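Local coordinates for protein L-ornithine N(5)-monooxygenase (Pseudomonas aeruginosa, PDB 3S5W) that catalyses the NADPH- and oxygen-dependent hydroxylation of the side-chain nitrogen of L-ornithine, using FAD, as the first step in building the siderophore pyoverdin, at residues Pro266-Ser270 / Pro271-Glu275; Gly423-Thr427 / Leu428-Leu432. All coordinates share one frame; numbering follows the deposited sequence.

Interaction 1 (Pro266-Ser270 / Pro271-Glu275); sequences PADDS and PFVNE. With ONH (N~5~-hydroxy-L-ornithine), chain E.
The amino-acid end of the product N5-hydroxy-L-ornithine is held in the substrate pocket by Asn274, and an Asx turn at Asp268 leads the chain into the short helix 271-274 that carries it. The backbone N of Asn274 donates to Ser270 O at 2.8 Å. The donor lies nearly in line with the carbonyl bond, with a C=O...N angle of 165°. This bond closes the first helical turn, and Asn274 CB rests on the same oxygen at 3.4 Å.

Ahead of the helix, Asp268 OD1 takes two bonds from one residue. Ser270 N meets OD1 nearly end-on and forms the Asx turn. Ser270 OG donates from 2.7 Å to the syn lone pair, on the side of OD2. A chi1 of -164° swings the Asp268 carboxylate away from the backbone N and against both methyls of Val273. The two side chains approach from opposite directions, with Asp268 OD2 3.5 Å from Val273 CG2. Ser270 OG lies alongside the same valine, 3.6 Å from its CB. A water donates to Ser270 OG and accepts from Val273 N, so it bridges the turn to the helix start. Val273 also packs on Tyr300 and Thr303.

Asp269 touches Asn274 more lightly, through CA and CB against OD1. The amide of Asn274 uses both its ends on the ligand. Its ND2 donates to the carboxylate atom O of the product with an N-H...O angle of 161°. This double grip fixes the rotation of the amide. Lys89, Asn304 and Ser430 also hydrogen-bond the ligand. Asn274 OD1 accepts from the ligand's alpha-amino N at 2.7 Å.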
loop_
_atom_site.group_PDB
_atom_site.type_symbol
_atom_site.label_atom_id
_atom_site.label_comp_id
_atom_site.label_asym_id
_atom_site.label_seq_id
_atom_site.Cartn_x
_atom_site.Cartn_y
_atom_site.Cartn_z
ATOM N N PRO A 266 6.750 7.933 17.502
ATOM C CA PRO A 266 7.563 8.226 16.327
ATOM C C PRO A 266 8.001 6.967 15.601
ATOM O O PRO A 266 8.358 5.947 16.224
ATOM C CB PRO A 266 8.791 8.959 16.909
ATOM C CG PRO A 266 8.903 8.455 18.350
ATOM C CD PRO A 266 7.456 8.240 18.775
ATOM N N ALA A 267 7.997 7.074 14.282
ATOM C CA ALA A 267 8.522 6.041 13.401
ATOM C C ALA A 267 10.038 5.924 13.573
ATOM O O ALA A 267 10.743 6.937 13.526
ATOM C CB ALA A 267 8.185 6.383 11.959
ATOM N N ASP A 268 10.516 4.693 13.776
ATOM C CA ASP A 268 11.944 4.438 13.920
ATOM C C ASP A 268 12.597 4.198 12.546
ATOM O O ASP A 268 12.409 3.144 11.940
ATOM C CB ASP A 268 12.200 3.237 14.846
ATOM C CG ASP A 268 13.664 3.156 15.338
ATOM O OD1 ASP A 268 14.542 3.830 14.732
ATOM O OD2 ASP A 268 13.926 2.399 16.321
ATOM N N ASP A 269 13.363 5.191 12.076
ATOM C CA ASP A 269 14.269 5.015 10.932
ATOM C C ASP A 269 15.749 5.346 11.315
ATOM O O ASP A 269 16.558 5.651 10.444
ATOM C CB ASP A 269 13.784 5.878 9.739
ATOM C CG ASP A 269 13.944 7.380 10.009
ATOM O OD1 ASP A 269 14.042 7.768 11.199
ATOM O OD2 ASP A 269 14.025 8.156 9.033
ATOM N N SER A 270 16.099 5.237 12.604
ATOM C CA SER A 270 17.501 5.383 13.036
ATOM C C SER A 270 18.332 4.301 12.290
ATOM O O SER A 270 17.797 3.228 11.946
ATOM C CB SER A 270 17.624 5.269 14.590
ATOM O OG SER A 270 17.246 3.965 15.046
ATOM N N PRO A 271 19.626 4.577 12.031
ATOM C CA PRO A 271 20.329 3.812 10.997
ATOM C C PRO A 271 20.603 2.310 11.270
ATOM O O PRO A 271 20.550 1.500 10.324
ATOM C CB PRO A 271 21.615 4.628 10.755
ATOM C CG PRO A 271 21.831 5.399 12.035
ATOM C CD PRO A 271 20.412 5.750 12.482
ATOM N N PHE A 272 20.894 1.918 12.513
ATOM C CA PHE A 272 21.072 0.484 12.796
ATOM C C PHE A 272 19.741 -0.261 12.656
ATOM O O PHE A 272 19.681 -1.306 12.011
ATOM C CB PHE A 272 21.629 0.227 14.205
ATOM C CG PHE A 272 23.048 0.700 14.384
ATOM C CD1 PHE A 272 24.116 -0.113 14.012
ATOM C CD2 PHE A 272 23.302 1.959 14.922
ATOM C CE1 PHE A 272 25.432 0.315 14.193
ATOM C CE2 PHE A 272 24.626 2.402 15.089
ATOM C CZ PHE A 272 25.677 1.579 14.730
ATOM N N VAL A 273 18.702 0.274 13.288
ATOM C CA VAL A 273 17.345 -0.270 13.158
ATOM C C VAL A 273 16.933 -0.374 11.675
ATOM O O VAL A 273 16.340 -1.381 11.244
ATOM C CB VAL A 273 16.365 0.604 13.970
ATOM C CG1 VAL A 273 14.886 0.329 13.592
ATOM C CG2 VAL A 273 16.603 0.394 15.458
ATOM N N ASN A 274 17.275 0.656 10.897
ATOM C CA ASN A 274 16.822 0.721 9.499
ATOM C C ASN A 274 17.408 -0.378 8.616
ATOM O O ASN A 274 16.906 -0.629 7.497
ATOM C CB ASN A 274 17.059 2.097 8.867
ATOM C CG ASN A 274 15.981 2.436 7.825
ATOM O OD1 ASN A 274 14.785 2.386 8.127
ATOM N ND2 ASN A 274 16.400 2.769 6.620
ATOM N N GLU A 275 18.455 -1.031 9.124
ATOM C CA GLU A 275 18.989 -2.228 8.456
ATOM C C GLU A 275 17.958 -3.371 8.304
ATOM O O GLU A 275 18.153 -4.256 7.460
ATOM C CB GLU A 275 20.275 -2.718 9.118
ATOM C CG GLU A 275 21.423 -1.716 8.810
ATOM C CD GLU A 275 22.768 -2.150 9.320
ATOM O OE1 GLU A 275 22.843 -3.199 9.985
ATOM O OE2 GLU A 275 23.749 -1.414 9.081
HETATM C C ONH E . 13.211 2.072 4.650
HETATM N N ONH E . 12.503 3.044 6.800
HETATM O O ONH E . 14.166 2.899 4.733
HETATM C CA ONH E . 12.104 2.183 5.660
HETATM C CB ONH E . 10.822 2.664 4.970
HETATM C CD ONH E . 8.430 3.146 5.304
HETATM N NE ONH E . 7.408 3.131 6.319
HETATM C CG ONH E . 9.692 2.670 5.986
HETATM O OZ ONH E . 6.292 3.908 6.102
HETATM O OXT ONH E . 13.125 1.159 3.779
HETATM O O HOH W 1 19.390 2.502 15.063
#

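Interaction 2 (Gly423-Thr427 / Leu428-Leu432); sequences GLSDT and LLSVL. With FAD (flavin-adenine dinucleotide), chain C; ONH (N~5~-hydroxy-L-ornithine), chain E.
Leu424 begins the contact through its carbonyl oxygen, which meets Leu428 CD1 at 3.4 Å. Two type I beta turns, Gly423 to Asp426 and Ser425 to Leu428, fold this buried loop against the flavin and the substrate pocket, just after helix 419-422.

Ser425 closes the second turn by accepting from Leu428 N at its carbonyl O, 3.1 Å away. That donor stands well above the carbonyl plane, 55° out of it. A water accepts from Val431 N and donates to Ser425 O and Leu428 O, which ties the turn to the residues after it. The Ser425 side chain lies over the Ser430 side chain, OG to CB 3.4 Å, and against Val431 CG1. Its hydroxyl is hydrogen-bonded to Phe277 O. Asp426 turns its carboxylate away to Ser418, while a second water joins its carbonyl to that of Leu428. Thr427 gives its carbonyl to the ribityl hydroxyl O2' of FAD, and its OG1 lies beside Leu428 CD2.

Leu428 sits between ligands: its CD1 reaches CG of the hydroxyornithine at 3.7 Å and its CD2 approaches N1 of the flavin. It also touches NADP. Leu429 packs its side chain on the flavin O2 and the ribityl O3', and its N donates to flavin O2 at 2.9 Å. In Ser430 a chi1 of -49° sets OG opposite the carbonyl carbon and turns it to the ligand. There Ser430 OG donates to the product carboxylate atom OXT at 2.7 Å.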
loop_
_atom_site.group_PDB
_atom_site.type_symbol
_atom_site.label_atom_id
_atom_site.label_comp_id
_atom_site.label_asym_id
_atom_site.label_seq_id
_atom_site.Cartn_x
_atom_site.Cartn_y
_atom_site.Cartn_z
ATOM N N GLY A 423 9.826 -10.257 5.758
ATOM C CA GLY A 423 10.215 -9.124 6.569
ATOM C C GLY A 423 9.422 -7.859 6.306
ATOM O O GLY A 423 8.553 -7.822 5.428
ATOM N N LEU A 424 9.754 -6.813 7.066
ATOM C CA LEU A 424 9.015 -5.546 7.021
ATOM C C LEU A 424 9.132 -4.775 5.697
ATOM O O LEU A 424 8.313 -3.881 5.431
ATOM C CB LEU A 424 9.391 -4.660 8.239
ATOM C CG LEU A 424 8.801 -5.206 9.549
ATOM C CD1 LEU A 424 9.547 -4.657 10.753
ATOM C CD2 LEU A 424 7.350 -4.878 9.698
ATOM N N SER A 425 10.107 -5.117 4.852
ATOM C CA SER A 425 10.188 -4.486 3.548
ATOM C C SER A 425 9.045 -4.955 2.623
ATOM O O SER A 425 8.817 -4.375 1.557
ATOM C CB SER A 425 11.520 -4.825 2.869
ATOM O OG SER A 425 12.568 -4.155 3.510
ATOM N N ASP A 426 8.357 -6.025 3.026
ATOM C CA ASP A 426 7.508 -6.748 2.049
ATOM C C ASP A 426 6.411 -5.888 1.431
ATOM O O ASP A 426 6.192 -5.947 0.227
ATOM C CB ASP A 426 6.932 -8.029 2.650
ATOM C CG ASP A 426 6.376 -8.981 1.565
ATOM O OD1 ASP A 426 7.187 -9.638 0.890
ATOM O OD2 ASP A 426 5.145 -9.018 1.387
ATOM N N THR A 427 5.709 -5.102 2.245
ATOM C CA THR A 427 4.613 -4.250 1.750
ATOM C C THR A 427 5.046 -2.849 1.299
ATOM O O THR A 427 4.187 -2.008 1.017
ATOM C CB THR A 427 3.537 -4.050 2.834
ATOM O OG1 THR A 427 4.077 -3.265 3.908
ATOM C CG2 THR A 427 3.035 -5.419 3.347
ATOM N N LEU A 428 6.355 -2.596 1.250
ATOM C CA LEU A 428 6.852 -1.211 1.039
ATOM C C LEU A 428 7.552 -1.081 -0.302
ATOM O O LEU A 428 7.553 -2.018 -1.109
ATOM C CB LEU A 428 7.814 -0.822 2.179
ATOM C CG LEU A 428 7.275 -0.903 3.609
ATOM C CD1 LEU A 428 8.380 -0.534 4.602
ATOM C CD2 LEU A 428 6.068 0.006 3.812
ATOM N N LEU A 429 8.148 0.088 -0.552
ATOM C CA LEU A 429 9.025 0.259 -1.734
ATOM C C LEU A 429 10.440 -0.284 -1.507
ATOM O O LEU A 429 11.219 -0.393 -2.457
ATOM C CB LEU A 429 9.126 1.759 -2.094
ATOM C CG LEU A 429 7.827 2.435 -2.451
ATOM C CD1 LEU A 429 7.986 3.958 -2.420
ATOM C CD2 LEU A 429 7.329 1.948 -3.857
ATOM N N SER A 430 10.761 -0.636 -0.250
ATOM C CA SER A 430 12.136 -0.880 0.209
ATOM C C SER A 430 13.063 -1.792 -0.616
ATOM O O SER A 430 14.246 -1.486 -0.824
ATOM C CB SER A 430 12.135 -1.325 1.709
ATOM O OG SER A 430 11.337 -0.443 2.498
ATOM N N VAL A 431 12.534 -2.928 -1.052
ATOM C CA VAL A 431 13.381 -3.915 -1.729
ATOM C C VAL A 431 12.871 -4.239 -3.149
ATOM O O VAL A 431 13.285 -5.231 -3.725
ATOM C CB VAL A 431 13.561 -5.232 -0.930
ATOM C CG1 VAL A 431 14.316 -4.997 0.389
ATOM C CG2 VAL A 431 12.194 -5.933 -0.664
ATOM N N LEU A 432 12.012 -3.392 -3.699
ATOM C CA LEU A 432 11.402 -3.669 -4.992
ATOM C C LEU A 432 12.419 -4.002 -6.090
ATOM O O LEU A 432 12.197 -4.953 -6.818
ATOM C CB LEU A 432 10.452 -2.557 -5.420
ATOM C CG LEU A 432 9.162 -2.383 -4.589
ATOM C CD1 LEU A 432 8.278 -1.475 -5.358
ATOM C CD2 LEU A 432 8.450 -3.687 -4.329
HETATM P PA FAD C . -0.167 -1.002 -4.877
HETATM O O1A FAD C . -1.231 -0.966 -3.846
HETATM O O2A FAD C . 0.653 0.292 -5.024
HETATM O O5B FAD C . -0.818 -1.337 -6.328
HETATM C C5B FAD C . -1.786 -2.355 -6.430
HETATM C C4B FAD C . -2.462 -2.106 -7.768
HETATM O O4B FAD C . -3.349 -3.168 -7.992
HETATM C C3B FAD C . -3.306 -0.836 -7.719
HETATM O O3B FAD C . -2.882 0.061 -8.725
HETATM C C2B FAD C . -4.744 -1.322 -7.946
HETATM O O2B FAD C . -5.464 -0.483 -8.843
HETATM C C1B FAD C . -4.525 -2.653 -8.597
HETATM N N9A FAD C . -5.544 -3.664 -8.335
HETATM C C8A FAD C . -6.041 -4.088 -7.106
HETATM N N7A FAD C . -6.918 -5.109 -7.348
HETATM C C5A FAD C . -6.947 -5.334 -8.689
HETATM C C6A FAD C . -7.657 -6.245 -9.471
HETATM N N6A FAD C . -8.309 -7.272 -8.901
HETATM N N1A FAD C . -7.471 -6.213 -10.852
HETATM C C2A FAD C . -6.604 -5.331 -11.463
HETATM N N3A FAD C . -5.893 -4.423 -10.685
HETATM C C4A FAD C . -6.075 -4.435 -9.322
HETATM N N1 FAD C . 5.717 2.604 0.975
HETATM C C2 FAD C . 6.970 3.197 1.063
HETATM O O2 FAD C . 7.980 2.523 0.946
HETATM N N3 FAD C . 7.093 4.553 1.286
HETATM C C4 FAD C . 5.988 5.358 1.412
HETATM O O4 FAD C . 6.148 6.581 1.566
HETATM C C4X FAD C . 4.714 4.764 1.340
HETATM N N5 FAD C . 3.577 5.546 1.484
HETATM C C5X FAD C . 2.324 4.958 1.425
HETATM C C6 FAD C . 1.183 5.761 1.572
HETATM C C7 FAD C . -0.087 5.202 1.519
HETATM C C7M FAD C . -1.266 6.126 1.696
HETATM C C8 FAD C . -0.216 3.829 1.345
HETATM C C8M FAD C . -1.557 3.156 1.274
HETATM C C9 FAD C . 0.907 3.023 1.196
HETATM C C9A FAD C . 2.194 3.577 1.215
HETATM N N10 FAD C . 3.338 2.783 1.070
HETATM C C10 FAD C . 4.591 3.380 1.153
HETATM C "C1'" FAD C . 3.265 1.296 0.905
HETATM C "C2'" FAD C . 2.770 0.831 -0.480
HETATM O "O2'" FAD C . 2.181 -0.447 -0.218
HETATM C "C3'" FAD C . 3.951 0.685 -1.427
HETATM O "O3'" FAD C . 4.678 1.922 -1.574
HETATM C "C4'" FAD C . 3.498 0.259 -2.846
HETATM O "O4'" FAD C . 2.429 1.096 -3.269
HETATM C "C5'" FAD C . 3.151 -1.246 -2.989
HETATM O "O5'" FAD C . 3.116 -1.535 -4.374
HETATM P P FAD C . 2.182 -2.693 -5.012
HETATM O O1P FAD C . 2.330 -2.539 -6.506
HETATM O O2P FAD C . 2.608 -3.993 -4.386
HETATM O O3P FAD C . 0.713 -2.290 -4.537
HETATM C C ONH E . 13.211 2.072 4.650
HETATM N N ONH E . 12.503 3.044 6.800
HETATM O O ONH E . 14.166 2.899 4.733
HETATM C CA ONH E . 12.104 2.183 5.660
HETATM C CB ONH E . 10.822 2.664 4.970
HETATM C CD ONH E . 8.430 3.146 5.304
HETATM N NE ONH E . 7.408 3.131 6.319
HETATM C CG ONH E . 9.692 2.670 5.986
HETATM O OZ ONH E . 6.292 3.908 6.102
HETATM O OXT ONH E . 13.125 1.159 3.779
HETATM O O HOH W 2 9.727 -3.782 -1.055
HETATM O O HOH W 3 5.811 -4.013 -1.558
#

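Overall arrangement
Both interactions are local contacts, each within one continuous stretch, and both border the same bound hydroxyornithine. Interaction 1 comes first along the chain, between strand 253-258 of the five-stranded parallel sheet and helix 279-287. Interaction 2 follows much later, between helices 419-422 and 432-447. Their centres are 14 Å apart, and their nearest atoms are about 7 Å apart without touching. The ligand links them: its carboxylate is shared between 271-275 and 428-432. Tyr300 and Thr303 pack against both, on Val273 and Leu424. Interaction 1 lies at the surface, whereas interaction 2 is buried and also holds the flavin. Together they probably help to place the substrate's amino-acid end relative to the flavin.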